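Local coordinates for centromeric protein-C, isoform A (Drosophila melanogaster, PDB 6O2K) that probably serves as a chromatin-protein adaptor at the kinetochore, this chain being its dimer-forming cupin domain, at residues E93-T98 / H108-V113. Residues are numbered along the deposited sequence; the frame is centred on the assembly and turned at random. Where two conformers were deposited one is given.
Sequences EFNVET and HSVLRV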
loop_
_atom_site.group_PDB
_atom_site.type_symbol
_atom_site.label_atom_id
_atom_site.label_comp_id
_atom_site.label_asym_id
_atom_site.label_seq_id
_atom_site.Cartn_x
_atom_site.Cartn_y
_atom_site.Cartn_z
ATOM N N GLU B 93 7.347 -12.305 -5.247
ATOM C CA GLU B 93 8.302 -11.796 -6.225
ATOM C C GLU B 93 7.625 -11.751 -7.589
ATOM O O GLU B 93 6.857 -12.665 -7.932
ATOM C CB GLU B 93 9.551 -12.692 -6.276
ATOM C CG GLU B 93 10.759 -12.126 -7.027
ATOM C CD GLU B 93 11.936 -13.100 -7.042
ATOM O OE1 GLU B 93 11.973 -14.003 -6.174
ATOM O OE2 GLU B 93 12.814 -12.984 -7.925
ATOM N N PHE B 94 7.922 -10.713 -8.367
ATOM C CA PHE B 94 7.293 -10.534 -9.666
ATOM C C PHE B 94 8.333 -10.150 -10.708
ATOM O O PHE B 94 9.308 -9.459 -10.412
ATOM C CB PHE B 94 6.206 -9.443 -9.625
ATOM C CG PHE B 94 4.948 -9.854 -8.911
ATOM C CD1 PHE B 94 3.964 -10.576 -9.575
ATOM C CD2 PHE B 94 4.742 -9.514 -7.576
ATOM C CE1 PHE B 94 2.800 -10.945 -8.921
ATOM C CE2 PHE B 94 3.577 -9.888 -6.915
ATOM C CZ PHE B 94 2.607 -10.609 -7.588
ATOM N N ASN B 95 8.101 -10.593 -11.939
ATOM C CA ASN B 95 8.817 -10.115 -13.106
ATOM C C ASN B 95 7.869 -9.232 -13.901
ATOM O O ASN B 95 6.743 -9.652 -14.209
ATOM C CB ASN B 95 9.306 -11.281 -13.968
ATOM C CG ASN B 95 10.376 -12.112 -13.284
ATOM O OD1 ASN B 95 11.120 -11.617 -12.439
ATOM N ND2 ASN B 95 10.468 -13.380 -13.664
ATOM N N VAL B 96 8.318 -8.021 -14.236
ATOM C CA VAL B 96 7.504 -7.049 -14.963
ATOM C C VAL B 96 8.226 -6.669 -16.246
ATOM O O VAL B 96 9.406 -6.310 -16.211
ATOM C CB VAL B 96 7.221 -5.797 -14.111
ATOM C CG1 VAL B 96 6.389 -4.777 -14.910
ATOM C CG2 VAL B 96 6.524 -6.187 -12.789
ATOM N N GLU B 97 7.514 -6.738 -17.374
ATOM C CA GLU B 97 8.043 -6.316 -18.668
ATOM C C GLU B 97 7.317 -5.053 -19.102
ATOM O O GLU B 97 6.081 -5.019 -19.083
ATOM C CB GLU B 97 7.867 -7.404 -19.737
ATOM C CG GLU B 97 8.067 -8.847 -19.257
ATOM C CD GLU B 97 9.490 -9.146 -18.794
ATOM O OE1 GLU B 97 9.646 -9.764 -17.711
ATOM O OE2 GLU B 97 10.449 -8.769 -19.507
ATOM N N THR B 98 8.080 -4.014 -19.490
ATOM C CA THR B 98 7.496 -2.734 -19.881
ATOM C C THR B 98 8.050 -2.270 -21.219
ATOM O O THR B 98 9.233 -2.467 -21.507
ATOM C CB THR B 98 7.748 -1.621 -18.837
ATOM O OG1 THR B 98 9.150 -1.524 -18.553
ATOM C CG2 THR B 98 6.987 -1.906 -17.544
ATOM N N HIS B 108 12.983 -5.495 -18.673
ATOM C CA HIS B 108 12.634 -6.529 -17.713
ATOM C C HIS B 108 13.084 -6.073 -16.324
ATOM O O HIS B 108 14.249 -5.704 -16.139
ATOM C CB HIS B 108 13.305 -7.848 -18.123
ATOM C CG HIS B 108 13.264 -8.920 -17.077
ATOM N ND1 HIS B 108 12.172 -9.742 -16.894
ATOM C CD2 HIS B 108 14.191 -9.322 -16.173
ATOM C CE1 HIS B 108 12.421 -10.595 -15.915
ATOM N NE2 HIS B 108 13.640 -10.361 -15.460
ATOM N N SER B 109 12.163 -6.076 -15.354
ATOM C CA SER B 109 12.480 -5.719 -13.979
ATOM C C SER B 109 12.006 -6.815 -13.039
ATOM O O SER B 109 10.992 -7.468 -13.288
ATOM C CB SER B 109 11.847 -4.377 -13.557
ATOM O OG SER B 109 11.955 -3.387 -14.566
ATOM N N VAL B 110 12.745 -7.012 -11.952
ATOM C CA VAL B 110 12.395 -7.999 -10.932
ATOM C C VAL B 110 12.104 -7.251 -9.648
ATOM O O VAL B 110 12.948 -6.472 -9.186
ATOM C CB VAL B 110 13.517 -9.025 -10.702
ATOM C CG1 VAL B 110 13.079 -10.069 -9.651
ATOM C CG2 VAL B 110 13.918 -9.682 -12.001
ATOM N N LEU B 111 10.925 -7.505 -9.061
ATOM C CA LEU B 111 10.463 -6.807 -7.867
ATOM C C LEU B 111 10.264 -7.793 -6.721
ATOM O O LEU B 111 9.573 -8.813 -6.877
ATOM C CB LEU B 111 9.156 -6.049 -8.130
ATOM C CG LEU B 111 9.123 -5.087 -9.347
ATOM C CD1 LEU B 111 7.714 -4.563 -9.537
ATOM C CD2 LEU B 111 10.087 -3.923 -9.161
ATOM N N ARG B 112 10.846 -7.473 -5.569
ATOM C CA ARG B 112 10.608 -8.217 -4.338
ATOM C C ARG B 112 9.758 -7.367 -3.402
ATOM O O ARG B 112 9.395 -6.234 -3.710
ATOM C CB ARG B 112 11.924 -8.618 -3.667
ATOM C CG ARG B 112 12.673 -9.717 -4.394
ATOM C CD ARG B 112 14.140 -9.772 -4.001
ATOM N NE ARG B 112 15.001 -9.520 -5.152
ATOM C CZ ARG B 112 15.209 -10.388 -6.139
ATOM N NH1 ARG B 112 14.624 -11.581 -6.120
ATOM N NH2 ARG B 112 16.006 -10.066 -7.149
ATOM N N VAL B 113 9.451 -7.922 -2.230
ATOM C CA VAL B 113 8.465 -7.288 -1.367
ATOM C C VAL B 113 8.911 -5.880 -0.985
ATOM O O VAL B 113 10.078 -5.638 -0.645
ATOM C CB VAL B 113 8.202 -8.170 -0.135
ATOM C CG1 VAL B 113 9.422 -8.210 0.794
ATOM C CG2 VAL B 113 6.950 -7.688 0.589
HETATM O O HOH W 1 10.087 -3.466 -16.550
#
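Glu93 and Arg112 meet across neighbouring strands of an antiparallel beta hairpin, 93-99 with 107-112, the latter being the outermost strand, within this chain, of one of the antiparallel sheets of the cupin domain; the pair illustrates how the two faces of a hairpin can be put to different uses. In the one of its two modelled conformers described here, with CG anti to the backbone N (chi1 -167°) and the chain extended beyond it, Glu93 runs alongside Arg112, and Glu93 OE2 forms a salt bridge to Arg112 NH1 at 2.9 Å. The carboxylate and guanidinium planes stand 62° apart, consistent with a single-oxygen bridge and not a flat, two-pronged pair. Phe94 and Leu111 exchange both backbone hydrogen bonds, while the Phe94 ring leads away from the hairpin to meet Phe69 edge-to-face. On the same face as Glu93, Asn95 sets OD1 3.4 Å from Val110 CG2, and its amide lies obliquely to the His108 ring. Val96 returns to the opposite face, where CG2 touches Leu111 CD1 at 3.8 Å; beside them Ser109 OG reaches Asn34 of the second subunit, bringing this face to the dimer interface. Glu97 bends at chi2 (-65°), bringing its carboxylate to the edge of the His108 ring: His108 ND1 donates to the syn lone pair of Glu97 OE1 at 2.7 Å, nearly in the ring plane. A glutamine here would probably leave the imidazole with a weaker, uncharged acceptor and freer to turn. Finally, a water bridges Thr98 OG1 and Ser109 OG, and also donates to Val96 O at 2.9 Å.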